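Local coordinates for protein cysteine protease (Xylella fastidiosa, PDB 3OIS) that probably cleaves peptide bonds as a papain-family (C1) cysteine protease and binds uridine-5'-diphosphate, at residues P102-I107 and C139-W144; G147-D152 and P160-S165; Y70-I75 and R254-N259; L63-Q68 and I87-I92; N119-A124 and E156-G161. One frame throughout, in Å; residues are numbered along the deposited sequence.

Interaction 1 of 5, residues P102-I107 and C139-W144; sequences PSRLFI and CPEKEW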
# COMPACT_ATOMS: atom_id res chain seq x y z
N PRO A 102 11.71 3.82 -4.38
CA PRO A 102 11.08 3.81 -5.72
C PRO A 102 10.17 5.02 -5.91
O PRO A 102 9.55 5.50 -4.93
CB PRO A 102 10.24 2.51 -5.73
CG PRO A 102 10.88 1.64 -4.67
CD PRO A 102 11.38 2.59 -3.62
N SER A 103 10.14 5.56 -7.13
CA SER A 103 9.25 6.71 -7.46
C SER A 103 7.74 6.44 -7.30
O SER A 103 7.12 5.81 -8.16
CB SER A 103 9.49 7.22 -8.89
OG SER A 103 8.59 8.29 -9.08
N ARG A 104 7.18 6.98 -6.22
CA ARG A 104 5.74 6.78 -5.90
C ARG A 104 4.87 7.48 -6.92
O ARG A 104 3.83 6.93 -7.32
CB ARG A 104 5.47 7.32 -4.51
CG ARG A 104 6.07 6.31 -3.42
CD ARG A 104 6.10 7.00 -2.04
NE ARG A 104 7.01 8.16 -1.95
CZ ARG A 104 6.91 9.20 -1.10
NH1 ARG A 104 5.88 9.33 -0.25
NH2 ARG A 104 7.88 10.17 -1.17
N LEU A 105 5.29 8.66 -7.39
CA LEU A 105 4.43 9.35 -8.38
C LEU A 105 4.51 8.66 -9.73
O LEU A 105 3.55 8.67 -10.45
CB LEU A 105 4.86 10.80 -8.60
CG LEU A 105 4.51 11.74 -7.44
CD1 LEU A 105 4.82 13.18 -7.91
CD2 LEU A 105 3.00 11.62 -7.08
N PHE A 106 5.67 8.02 -10.05
CA PHE A 106 5.72 7.22 -11.28
C PHE A 106 4.63 6.08 -11.20
O PHE A 106 3.89 5.78 -12.19
CB PHE A 106 7.08 6.54 -11.46
CG PHE A 106 7.20 5.74 -12.73
CD1 PHE A 106 7.63 6.37 -13.91
CD2 PHE A 106 6.89 4.36 -12.76
CE1 PHE A 106 7.74 5.65 -15.06
CE2 PHE A 106 6.98 3.63 -13.95
CZ PHE A 106 7.41 4.32 -15.11
N ILE A 107 4.55 5.40 -10.08
CA ILE A 107 3.53 4.37 -9.95
C ILE A 107 2.14 5.01 -10.06
O ILE A 107 1.33 4.49 -10.81
CB ILE A 107 3.67 3.53 -8.68
CG1 ILE A 107 5.03 2.76 -8.68
CG2 ILE A 107 2.50 2.51 -8.44
CD1 ILE A 107 5.34 2.32 -7.30
N CYS A 139 10.95 3.69 -11.66
CA CYS A 139 12.29 4.36 -11.61
C CYS A 139 12.57 4.84 -10.19
O CYS A 139 11.68 4.92 -9.35
CB CYS A 139 12.33 5.52 -12.59
SG CYS A 139 11.19 6.86 -12.27
N PRO A 140 13.84 5.19 -9.88
CA PRO A 140 14.12 5.75 -8.60
C PRO A 140 13.41 7.10 -8.32
O PRO A 140 13.24 7.93 -9.23
CB PRO A 140 15.69 5.97 -8.67
CG PRO A 140 16.12 4.84 -9.58
CD PRO A 140 15.07 4.94 -10.69
N GLU A 141 13.05 7.35 -7.07
CA GLU A 141 12.35 8.55 -6.75
C GLU A 141 13.21 9.80 -7.07
O GLU A 141 12.67 10.78 -7.49
CB GLU A 141 11.72 8.52 -5.35
CG GLU A 141 10.79 9.69 -5.10
CD GLU A 141 9.80 9.31 -4.02
OE1 GLU A 141 10.11 9.47 -2.81
OE2 GLU A 141 8.70 8.89 -4.44
N LYS A 142 14.53 9.71 -6.97
CA LYS A 142 15.36 10.87 -7.37
C LYS A 142 15.16 11.33 -8.77
O LYS A 142 15.26 12.54 -9.01
CB LYS A 142 16.86 10.68 -7.02
CG LYS A 142 17.09 10.96 -5.51
CD LYS A 142 18.44 10.52 -4.93
CE LYS A 142 18.54 10.96 -3.46
NZ LYS A 142 19.93 10.81 -2.91
N GLU A 143 14.90 10.40 -9.68
CA GLU A 143 14.65 10.68 -11.09
C GLU A 143 13.23 11.21 -11.34
O GLU A 143 12.97 11.89 -12.32
CB GLU A 143 14.86 9.39 -11.89
CG GLU A 143 14.90 9.53 -13.39
CD GLU A 143 15.30 8.22 -14.06
OE1 GLU A 143 15.41 7.18 -13.37
OE2 GLU A 143 15.54 8.24 -15.30
N TRP A 144 12.29 10.89 -10.44
CA TRP A 144 10.88 11.37 -10.58
C TRP A 144 10.36 11.64 -9.18
O TRP A 144 9.69 10.74 -8.55
CB TRP A 144 9.97 10.37 -11.36
CG TRP A 144 8.72 11.06 -11.87
CD1 TRP A 144 7.41 10.82 -11.47
CD2 TRP A 144 8.66 12.13 -12.84
NE1 TRP A 144 6.58 11.70 -12.10
CE2 TRP A 144 7.29 12.48 -13.00
CE3 TRP A 144 9.62 12.82 -13.58
CZ2 TRP A 144 6.87 13.53 -13.86
CZ3 TRP A 144 9.20 13.82 -14.50
CH2 TRP A 144 7.85 14.19 -14.60
O HOH W 1 7.61 10.26 -6.52

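Interaction 2 of 5, residues G147-D152 and P160-S165; sequences GDTPAD and PGAPAS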
# COMPACT_ATOMS: atom_id res chain seq x y z
N GLY A 147 5.89 14.97 -4.94
CA GLY A 147 5.41 16.30 -4.58
C GLY A 147 3.94 16.09 -4.33
O GLY A 147 3.30 15.48 -5.15
N ASP A 148 3.46 16.50 -3.16
CA ASP A 148 2.07 16.16 -2.74
C ASP A 148 1.08 17.32 -2.95
O ASP A 148 0.08 17.34 -2.27
CB ASP A 148 2.04 15.68 -1.29
CG ASP A 148 2.03 16.85 -0.29
OD1 ASP A 148 2.71 17.87 -0.60
OD2 ASP A 148 1.42 16.76 0.76
N THR A 149 1.38 18.28 -3.86
CA THR A 149 0.38 19.31 -4.20
C THR A 149 -0.97 18.65 -4.43
O THR A 149 -1.05 17.74 -5.30
CB THR A 149 0.76 20.08 -5.45
OG1 THR A 149 2.03 20.74 -5.26
CG2 THR A 149 -0.24 21.15 -5.72
N PRO A 150 -2.01 19.05 -3.69
CA PRO A 150 -3.28 18.31 -3.78
C PRO A 150 -4.18 18.84 -4.90
O PRO A 150 -3.88 19.93 -5.54
CB PRO A 150 -3.95 18.54 -2.42
CG PRO A 150 -3.38 19.98 -1.98
CD PRO A 150 -1.95 19.97 -2.51
N ALA A 151 -5.26 18.12 -5.16
CA ALA A 151 -6.32 18.64 -6.02
C ALA A 151 -6.83 19.94 -5.49
O ALA A 151 -6.91 20.15 -4.29
CB ALA A 151 -7.40 17.65 -6.19
N ASP A 152 -7.09 20.90 -6.39
CA ASP A 152 -7.79 22.12 -6.00
C ASP A 152 -9.20 21.85 -5.41
O ASP A 152 -10.00 21.05 -5.92
CB ASP A 152 -7.92 22.99 -7.24
CG ASP A 152 -8.67 24.28 -6.95
OD1 ASP A 152 -8.09 25.17 -6.33
OD2 ASP A 152 -9.86 24.34 -7.27
N PRO A 160 -2.57 23.29 -12.37
CA PRO A 160 -1.47 23.23 -13.31
C PRO A 160 -0.13 23.19 -12.54
O PRO A 160 0.02 23.80 -11.46
CB PRO A 160 -1.65 24.55 -14.11
CG PRO A 160 -3.12 24.69 -14.21
CD PRO A 160 -3.56 24.32 -12.73
N GLY A 161 0.77 22.38 -13.06
CA GLY A 161 2.08 22.12 -12.43
C GLY A 161 2.14 21.10 -11.32
O GLY A 161 3.25 20.85 -10.81
N ALA A 162 1.00 20.52 -10.89
CA ALA A 162 1.04 19.60 -9.74
C ALA A 162 1.90 18.45 -10.17
O ALA A 162 1.70 17.90 -11.26
CB ALA A 162 -0.37 19.10 -9.34
N PRO A 163 2.90 18.10 -9.33
CA PRO A 163 3.75 16.97 -9.63
C PRO A 163 2.96 15.70 -9.92
O PRO A 163 3.34 14.99 -10.88
CB PRO A 163 4.62 16.84 -8.40
CG PRO A 163 4.65 18.27 -7.82
CD PRO A 163 3.31 18.84 -8.14
N ALA A 164 1.84 15.45 -9.21
CA ALA A 164 1.06 14.20 -9.47
C ALA A 164 0.46 14.06 -10.86
O ALA A 164 0.20 12.94 -11.33
CB ALA A 164 -0.09 13.99 -8.35
N SER A 165 0.21 15.18 -11.50
CA SER A 165 -0.42 15.09 -12.86
C SER A 165 0.58 15.19 -14.01
O SER A 165 0.22 15.05 -15.20
CB SER A 165 -1.51 16.17 -12.99
OG SER A 165 -0.85 17.45 -12.91
O HOH W 2 1.08 16.62 -6.70

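Interaction 3 of 5, residues Y70-I75 and R254-N259; sequences YDQGRI and RNSWGN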
# COMPACT_ATOMS: atom_id res chain seq x y z
N TYR A 70 7.50 6.43 4.59
CA TYR A 70 7.31 7.63 3.78
C TYR A 70 6.16 8.45 4.27
O TYR A 70 5.44 8.02 5.15
CB TYR A 70 6.96 7.24 2.32
CG TYR A 70 7.67 6.01 1.70
CD1 TYR A 70 9.09 5.85 1.76
CD2 TYR A 70 6.93 4.97 1.15
CE1 TYR A 70 9.71 4.78 1.18
CE2 TYR A 70 7.57 3.85 0.57
CZ TYR A 70 8.97 3.77 0.57
OH TYR A 70 9.62 2.69 -0.00
N ASP A 71 5.98 9.63 3.66
CA ASP A 71 4.81 10.42 4.01
C ASP A 71 4.11 10.73 2.68
O ASP A 71 4.65 11.50 1.85
CB ASP A 71 5.23 11.73 4.70
CG ASP A 71 4.07 12.53 5.21
OD1 ASP A 71 2.89 12.31 4.79
OD2 ASP A 71 4.31 13.48 6.04
N GLN A 72 2.92 10.15 2.44
CA GLN A 72 2.30 10.40 1.13
C GLN A 72 1.68 11.76 1.04
O GLN A 72 1.33 12.18 -0.05
CB GLN A 72 1.23 9.35 0.89
CG GLN A 72 -0.01 9.52 1.74
CD GLN A 72 -1.03 8.45 1.34
OE1 GLN A 72 -2.04 8.70 0.58
NE2 GLN A 72 -0.86 7.31 1.90
N GLY A 73 1.61 12.48 2.16
CA GLY A 73 0.99 13.82 2.16
C GLY A 73 -0.45 13.86 1.65
O GLY A 73 -1.31 13.00 2.00
N ARG A 74 -0.75 14.91 0.89
CA ARG A 74 -2.13 15.33 0.71
C ARG A 74 -2.77 14.79 -0.55
O ARG A 74 -3.79 15.36 -1.01
CB ARG A 74 -2.13 16.88 0.62
CG ARG A 74 -1.61 17.55 1.90
CD ARG A 74 -1.42 19.06 1.67
NE ARG A 74 -0.24 19.22 0.87
CZ ARG A 74 0.11 20.37 0.26
NH1 ARG A 74 -0.68 21.46 0.40
NH2 ARG A 74 1.23 20.41 -0.45
N ILE A 75 -2.20 13.74 -1.10
CA ILE A 75 -2.81 13.09 -2.27
C ILE A 75 -3.18 11.61 -1.97
O ILE A 75 -2.80 11.03 -0.93
CB ILE A 75 -1.85 13.22 -3.48
CG1 ILE A 75 -0.48 12.49 -3.25
CG2 ILE A 75 -1.81 14.68 -3.97
CD1 ILE A 75 0.42 12.48 -4.61
N ARG A 254 3.04 -0.89 8.22
CA ARG A 254 3.81 0.30 7.82
C ARG A 254 2.85 1.24 7.21
O ARG A 254 2.27 0.97 6.16
CB ARG A 254 4.82 -0.19 6.80
CG ARG A 254 5.75 0.93 6.28
CD ARG A 254 6.64 0.39 5.13
NE ARG A 254 7.19 1.48 4.39
CZ ARG A 254 8.32 2.17 4.71
NH1 ARG A 254 9.06 1.84 5.79
NH2 ARG A 254 8.72 3.19 3.94
N ASN A 255 2.62 2.38 7.88
CA ASN A 255 1.71 3.40 7.29
C ASN A 255 2.57 4.39 6.43
O ASN A 255 3.82 4.22 6.38
CB ASN A 255 0.91 4.09 8.35
CG ASN A 255 -0.44 4.61 7.84
OD1 ASN A 255 -0.66 4.71 6.64
ND2 ASN A 255 -1.35 4.91 8.76
N SER A 256 1.94 5.33 5.73
CA SER A 256 2.60 6.26 4.83
C SER A 256 2.18 7.67 5.22
O SER A 256 1.94 8.51 4.36
CB SER A 256 2.20 5.91 3.37
OG SER A 256 0.76 5.75 3.31
N TRP A 257 2.12 7.93 6.51
CA TRP A 257 1.67 9.26 7.04
C TRP A 257 2.83 9.89 7.82
O TRP A 257 2.60 10.80 8.67
CB TRP A 257 0.43 9.14 7.95
CG TRP A 257 -0.80 8.67 7.16
CD1 TRP A 257 -0.97 8.66 5.77
CD2 TRP A 257 -1.96 8.02 7.72
NE1 TRP A 257 -2.23 8.10 5.46
CE2 TRP A 257 -2.82 7.70 6.64
CE3 TRP A 257 -2.38 7.73 9.03
CZ2 TRP A 257 -4.07 7.08 6.86
CZ3 TRP A 257 -3.61 7.14 9.24
CH2 TRP A 257 -4.43 6.77 8.16
N GLY A 258 4.05 9.55 7.45
CA GLY A 258 5.24 10.11 8.19
C GLY A 258 5.55 9.41 9.51
O GLY A 258 4.79 8.52 9.97
N ASN A 259 6.70 9.82 10.11
CA ASN A 259 7.15 9.12 11.34
C ASN A 259 6.74 9.77 12.67
O ASN A 259 7.21 9.30 13.77
CB ASN A 259 8.66 8.82 11.27
CG ASN A 259 9.54 10.06 11.43
OD1 ASN A 259 10.80 9.95 11.44
ND2 ASN A 259 8.94 11.22 11.59
O HOH W 3 5.62 4.50 4.31

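Interaction 4 of 5, residues L63-Q68 and I87-I92; sequences LTPPFQ and IQFERI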
# COMPACT_ATOMS: atom_id res chain seq x y z
N LEU A 63 9.25 -8.16 10.40
CA LEU A 63 10.08 -7.91 9.20
C LEU A 63 10.39 -6.41 9.04
O LEU A 63 10.82 -6.01 7.99
CB LEU A 63 9.37 -8.44 7.89
CG LEU A 63 8.83 -9.89 7.92
CD1 LEU A 63 8.42 -10.32 6.50
CD2 LEU A 63 9.91 -10.85 8.47
N THR A 64 10.00 -5.59 10.00
CA THR A 64 10.17 -4.12 9.82
C THR A 64 11.56 -3.85 9.22
O THR A 64 12.60 -4.23 9.79
CB THR A 64 10.05 -3.36 11.16
OG1 THR A 64 8.77 -3.58 11.74
CG2 THR A 64 10.19 -1.81 10.98
N PRO A 65 11.61 -3.12 8.13
CA PRO A 65 12.90 -2.90 7.43
C PRO A 65 13.60 -1.63 8.00
O PRO A 65 13.01 -0.91 8.82
CB PRO A 65 12.46 -2.73 5.97
CG PRO A 65 11.17 -2.05 6.09
CD PRO A 65 10.45 -2.70 7.33
N PRO A 66 14.86 -1.38 7.60
CA PRO A 66 15.51 -0.24 8.19
C PRO A 66 15.08 1.09 7.59
O PRO A 66 15.13 2.11 8.31
CB PRO A 66 17.01 -0.49 7.91
CG PRO A 66 17.11 -1.94 7.43
CD PRO A 66 15.78 -2.12 6.73
N PHE A 67 14.53 1.07 6.36
CA PHE A 67 14.17 2.35 5.77
C PHE A 67 12.92 2.93 6.42
O PHE A 67 11.94 2.20 6.66
CB PHE A 67 14.06 2.27 4.24
CG PHE A 67 12.99 1.25 3.72
CD1 PHE A 67 11.70 1.66 3.31
CD2 PHE A 67 13.34 -0.05 3.54
CE1 PHE A 67 10.81 0.66 2.74
CE2 PHE A 67 12.54 -1.04 3.03
CZ PHE A 67 11.20 -0.70 2.66
N GLN A 68 12.94 4.23 6.66
CA GLN A 68 11.87 4.81 7.45
C GLN A 68 10.59 4.88 6.60
O GLN A 68 10.64 4.77 5.36
CB GLN A 68 12.20 6.21 7.95
CG GLN A 68 12.45 7.22 6.92
CD GLN A 68 13.14 8.48 7.52
OE1 GLN A 68 12.53 9.26 8.27
NE2 GLN A 68 14.43 8.67 7.16
N ILE A 87 8.57 -3.04 -3.05
CA ILE A 87 9.71 -3.05 -4.00
C ILE A 87 11.02 -2.76 -3.25
O ILE A 87 12.00 -3.48 -3.45
CB ILE A 87 9.56 -1.98 -5.07
CG1 ILE A 87 8.46 -2.42 -6.04
CG2 ILE A 87 10.87 -1.88 -5.88
CD1 ILE A 87 8.82 -3.70 -6.89
N GLN A 88 11.02 -1.75 -2.37
CA GLN A 88 12.24 -1.39 -1.62
C GLN A 88 12.64 -2.52 -0.71
O GLN A 88 13.86 -2.85 -0.68
CB GLN A 88 12.05 -0.09 -0.85
CG GLN A 88 13.34 0.40 -0.25
CD GLN A 88 13.29 1.85 0.13
OE1 GLN A 88 12.33 2.58 -0.20
NE2 GLN A 88 14.34 2.30 0.88
N PHE A 89 11.66 -3.15 -0.06
CA PHE A 89 11.92 -4.25 0.82
C PHE A 89 12.52 -5.42 0.06
O PHE A 89 13.47 -6.07 0.57
CB PHE A 89 10.61 -4.71 1.47
CG PHE A 89 10.75 -5.84 2.46
CD1 PHE A 89 10.73 -5.59 3.86
CD2 PHE A 89 10.96 -7.15 2.02
CE1 PHE A 89 10.85 -6.68 4.79
CE2 PHE A 89 11.06 -8.23 2.95
CZ PHE A 89 11.01 -7.98 4.33
N GLU A 90 11.91 -5.78 -1.09
CA GLU A 90 12.37 -6.95 -1.86
C GLU A 90 13.79 -6.75 -2.36
O GLU A 90 14.56 -7.74 -2.44
CB GLU A 90 11.42 -7.34 -3.04
CG GLU A 90 10.06 -7.91 -2.66
CD GLU A 90 10.10 -9.27 -1.96
OE1 GLU A 90 10.42 -10.30 -2.60
OE2 GLU A 90 9.75 -9.28 -0.79
N ARG A 91 14.18 -5.50 -2.65
CA ARG A 91 15.53 -5.27 -3.20
C ARG A 91 16.56 -5.53 -2.11
O ARG A 91 17.62 -6.10 -2.38
CB ARG A 91 15.67 -3.90 -3.86
CG ARG A 91 15.04 -3.93 -5.29
CD ARG A 91 15.09 -2.63 -6.05
NE ARG A 91 16.41 -2.37 -6.62
CZ ARG A 91 17.29 -1.51 -6.11
NH1 ARG A 91 16.99 -0.83 -5.01
NH2 ARG A 91 18.49 -1.33 -6.70
N ILE A 92 16.23 -5.17 -0.89
CA ILE A 92 17.10 -5.56 0.23
C ILE A 92 17.25 -7.07 0.29
O ILE A 92 18.36 -7.59 0.13
CB ILE A 92 16.59 -5.00 1.56
CG1 ILE A 92 16.66 -3.46 1.52
CG2 ILE A 92 17.40 -5.59 2.75
CD1 ILE A 92 15.87 -2.85 2.66

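Interaction 5 of 5, residues N119-A124 and E156-G161; sequences NYDSGA and EEFPPG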
# COMPACT_ATOMS: atom_id res chain seq x y z
N ASN A 119 -5.27 13.62 -14.31
CA ASN A 119 -5.51 15.00 -13.89
C ASN A 119 -6.30 15.17 -12.59
O ASN A 119 -6.52 16.30 -12.17
CB ASN A 119 -6.26 15.73 -15.00
CG ASN A 119 -5.35 16.05 -16.26
OD1 ASN A 119 -4.11 16.03 -16.19
ND2 ASN A 119 -6.02 16.43 -17.36
N TYR A 120 -6.73 14.05 -11.94
CA TYR A 120 -7.57 14.07 -10.76
C TYR A 120 -6.96 13.16 -9.66
O TYR A 120 -6.24 12.20 -10.02
CB TYR A 120 -8.94 13.55 -11.26
CG TYR A 120 -9.47 14.50 -12.35
CD1 TYR A 120 -10.22 15.63 -11.98
CD2 TYR A 120 -9.19 14.28 -13.72
CE1 TYR A 120 -10.68 16.55 -12.96
CE2 TYR A 120 -9.64 15.19 -14.70
CZ TYR A 120 -10.37 16.32 -14.31
OH TYR A 120 -10.82 17.22 -15.23
N ASP A 121 -7.26 13.40 -8.39
CA ASP A 121 -6.68 12.58 -7.33
C ASP A 121 -7.69 11.43 -7.13
O ASP A 121 -8.44 11.36 -6.14
CB ASP A 121 -6.52 13.47 -6.08
CG ASP A 121 -5.62 12.86 -5.05
OD1 ASP A 121 -4.90 11.90 -5.37
OD2 ASP A 121 -5.67 13.35 -3.89
N SER A 122 -7.68 10.46 -8.04
CA SER A 122 -8.71 9.48 -8.05
C SER A 122 -8.43 8.33 -7.11
O SER A 122 -9.30 7.51 -6.87
CB SER A 122 -8.88 8.97 -9.48
OG SER A 122 -7.63 8.38 -9.87
N GLY A 123 -7.17 8.20 -6.64
CA GLY A 123 -6.78 6.94 -5.97
C GLY A 123 -6.61 5.84 -7.06
O GLY A 123 -6.54 6.18 -8.27
N ALA A 124 -6.47 4.59 -6.64
CA ALA A 124 -6.13 3.50 -7.54
C ALA A 124 -6.42 2.14 -6.89
O ALA A 124 -6.50 2.01 -5.63
CB ALA A 124 -4.59 3.63 -7.93
N GLU A 156 -11.70 20.21 -7.83
CA GLU A 156 -11.27 18.82 -7.49
C GLU A 156 -10.39 18.21 -8.59
O GLU A 156 -10.43 17.03 -8.81
CB GLU A 156 -12.41 17.90 -7.07
CG GLU A 156 -12.96 18.24 -5.62
CD GLU A 156 -11.99 18.01 -4.39
OE1 GLU A 156 -10.79 17.64 -4.50
OE2 GLU A 156 -12.49 18.23 -3.26
N GLU A 157 -9.65 19.08 -9.28
CA GLU A 157 -8.68 18.71 -10.29
C GLU A 157 -7.30 19.15 -9.82
O GLU A 157 -7.16 20.22 -9.26
CB GLU A 157 -8.94 19.48 -11.59
CG GLU A 157 -8.13 18.90 -12.80
CD GLU A 157 -8.47 19.49 -14.17
OE1 GLU A 157 -9.57 20.10 -14.30
OE2 GLU A 157 -7.62 19.33 -15.12
N PHE A 158 -6.26 18.39 -10.15
CA PHE A 158 -4.95 18.91 -9.89
C PHE A 158 -4.70 20.27 -10.60
O PHE A 158 -5.09 20.43 -11.77
CB PHE A 158 -3.88 17.93 -10.38
CG PHE A 158 -3.68 16.80 -9.43
CD1 PHE A 158 -3.27 17.05 -8.11
CD2 PHE A 158 -3.96 15.49 -9.83
CE1 PHE A 158 -3.15 15.96 -7.20
CE2 PHE A 158 -3.84 14.39 -8.92
CZ PHE A 158 -3.40 14.65 -7.62
N PRO A 159 -4.11 21.21 -9.88
CA PRO A 159 -3.82 22.49 -10.49
C PRO A 159 -2.69 22.32 -11.45
O PRO A 159 -1.93 21.31 -11.44
CB PRO A 159 -3.47 23.41 -9.30
CG PRO A 159 -3.02 22.52 -8.22
CD PRO A 159 -3.64 21.11 -8.48
N PRO A 160 -2.57 23.29 -12.37
CA PRO A 160 -1.47 23.23 -13.31
C PRO A 160 -0.13 23.19 -12.54
O PRO A 160 0.02 23.80 -11.46
CB PRO A 160 -1.65 24.55 -14.11
CG PRO A 160 -3.12 24.69 -14.21
CD PRO A 160 -3.56 24.32 -12.73
N GLY A 161 0.77 22.38 -13.06
CA GLY A 161 2.08 22.12 -12.43
C GLY A 161 2.14 21.10 -11.32
O GLY A 161 3.25 20.85 -10.81
O HOH W 4 -9.45 14.84 -7.51

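Interaction 1 of 5, residues P102-I107 and C139-W144
Ser103 N donates to Cys139 O at 2.8 Å, beside a single beta bridge between Pro102 and Pro140, whose CA atoms are 4.6 Å apart. The first segment then turns into helix 104-114, with Ser103 as its N-cap. The Ser103 hydroxyl does two jobs. It accepts from Phe106 N to cap the helix, and it donates to Trp144 O at 2.7 Å, on a lone pair in the carbonyl plane. OG stands anti to the Ser103 backbone N (chi1 180°), which places it between these two partners and at the edge of the Trp144 ring.

Arg104 grips Glu141 side-on, through NE and NH2, in a salt bridge. Arg104 NE reaches Glu141 OE2 on its syn lone pair, and Arg104 NH2 reaches Glu141 OE1 at 2.9 Å. The two flat groups are not coplanar; their planes lie 48° apart. Glu141 OE2 also takes the backbone Arg104 N at 3.0 Å. A water joins Glu141 OE2, Leu105 N and Trp144 O. On the apolar side, Leu105 CB packs on Trp144 CD1 at 3.8 Å, and Cys139 SG lies obliquely beside the Phe106 ring.

The first-turn amides of the helix are thus met by a hydroxyl, a carboxylate and a water. The negative Glu141 sits at the positive helix end and against Arg104, which would be expected to stabilise its charged form.

Interaction 2 of 5, residues G147-D152 and P160-S165
Pro163 fits against the backbone of Gly147 and the side chain of Thr149. Its CB lies 3.8 Å from Gly147 O and its CG 3.9 Å from Gly147 CA. The ring lies directly on the glycine backbone. Further along the ring, Pro163 CD meets Thr149 OG1 at 3.7 Å, the two side chains crossing at about a right angle. Thr149 OG1 lies beside the backbone N (chi1 -60°), which puts the methyl CG2 anti to that N and against Ala162 CB at 4.2 Å.

The polar link is a water. It donates to Gly147 O at 2.9 Å and to Thr149 O at 2.8 Å, and accepts from Ala164 N at 2.9 Å. Three backbone groups from both segments are thereby tied together through one molecule. Behind the contact, Ser165 N bonds to Ala162 O and closes the short 3-10 turn 163-165 that presents Pro163 and Ala164. On the other segment, Asp148 is held by a salt bridge to Arg74.

Both segments belong to the long loop between helix 126-135 and helix 170-176. Pro163 and Ala164 rest on Leu105 of helix 104-114, and Arg112 of that helix donates to Ala164 O.

Interaction 3 of 5, residues Y70-I75 and R254-N259
Tyr70 and Arg254 form a cation-pi pair. Arg254 NH2 sits over the centre of the Tyr70 ring, 3.3 Å from Tyr70 CE1, and the guanidinium stands nearly upright on it, the planes 78° apart. The Arg254 chain, extended from CG to NE, carries NH2 out to this ring. The same NH2 donates to Gln68 O, and NH1 bonds to Phe67 O and Tyr266 OH. Tyr70 OH bonds to Gln88.

Backbone hydrogen bonds make a single beta bridge between Asp71 and Trp257. Gly258 N donates to Tyr70 O at 3.1 Å, and Gln72 N donates to Ser256 O at 2.7 Å. CA-H...O contacts back them up, from Ser256 CA to Tyr70 O and from Asp71 CA to Ser256 O. A water accepts from Tyr70 N at 2.7 Å and donates to Asn255 O.

Turns shape the first segment. Asp71 OD1 accepts from Gly73 N at 2.9 Å, an Asx turn, and a type II' beta turn runs from Gln72 to Ile75. Asp71 CB and CG pack beside Gly258.

Gln72-Gly73 and Asn255-Ser256-Trp257-Gly258 are consistent with the Gln-Gly and Asn-Ser-Trp-Gly motifs of papain-like proteases. The buried Arg254 charge is shared between a ring face, two loop carbonyls and a hydroxyl, which probably offsets the cost of burying it.

Interaction 4 of 5, residues L63-Q68 and I87-I92
A proline-rich loop lies along helix 78-93, between strand 60-62 and that helix. The ring of Phe67 stacks on the amide of Gln88, the planes 10° apart. Gln88 CD lies over the ring centre and Gln88 NE2 comes within 3.3 Å of Phe67 CG. Gln88 CG adds a CH-pi contact, 3.6 Å from the Phe67 ring centroid. Pro65 CG lies over the opposite face, offset toward the rim. The Phe67 chi1 of 60° puts CG between the backbone N and the carbonyl carbon and swings the ring to the helix.

Helix 78-93 probably corresponds to the long central helix of the papain fold, and its Gln88, Phe89 and Ile92 touch the loop. After Gln88 comes Phe89, whose ring edge meets Leu63 O in plane, 3.3 Å from CE1. Leu63 CB and Pro65 CB pack on the same ring, the latter at 4.0 Å from Phe89 CD1. One turn on from Gln88, Ile92 CD1 touches the edge of the Phe67 ring, 3.8 Å from CE2, and also reaches Pro66 CD. The Gln88 amide is fixed at both ends: OE1 accepts from Tyr70 OH, and NE2 donates to Glu99 OE2.

Interaction 5 of 5, residues N119-A124 and E156-G161
Phe158 carries CG anti to the carbonyl carbon (chi1 -79°), which lays its ring along the backbone of Asn119 to Asp121. Glu157 has CG anti to its backbone N, which brings its chain beside the Tyr120 ring. Phe158 CE2 lies 3.4 Å from Tyr120 O, and Phe158 CZ lies 3.7 Å from Asp121 CB. The planes of the Asp121 carboxylate and the Phe158 ring lie 46° apart.

Glu157 is extended beyond CG. Tyr120 has two conformers. In the one given, Glu157 CG passes 3.5 Å from Tyr120 CE1, and the Glu157 carboxylate ends near the Tyr120 hydroxyl, with OE1 and OH 3.3 Å apart. In the same conformer, Tyr120 CD1 turns its ring edge to Glu156 O. Glu157 OE2 lies alongside the Asn119 side chain, which points the same way.

One direct hydrogen bond joins the backbones: Phe158 N donates to Asn119 O at 2.9 Å. A water makes a second bridge, accepting from Asp121 N at 2.8 Å and donating to Glu156 O at 2.7 Å. Asp121 is the centre of an inverse gamma turn, and its OD1 accepts from Tyr108 OH and Gly76 N.

The contact joins the loop leading from helix 104-114 to strand 124-125 with the long loop before helix 170-176. Arg112 of helix 104-114 donates to Tyr120 O and also touches Phe158.

How the interactions relate
Interaction 3 joins the segments furthest apart in sequence, 179 residues, and interactions 1, 2 and 5 are nested in the loop it closes. Interactions 2 and 5 lie about 7 Å apart, centre to centre, and share Pro160 and Gly161. Leu105 of helix 104-114 links interaction 1 to Gly147 and Pro163 of interaction 2 and to Ile75 of interaction 3. Interaction 4 closes first along the chain. Its segments alternate with those of interaction 3, as those of interaction 1 do with interaction 5. Interactions 4 and 5 lie about 29 Å apart, centre to centre. Interactions 1 and 4 join loops to helices, 2 and 5 join loops to each other, and 3 joins a loop to the end of strand 250-254.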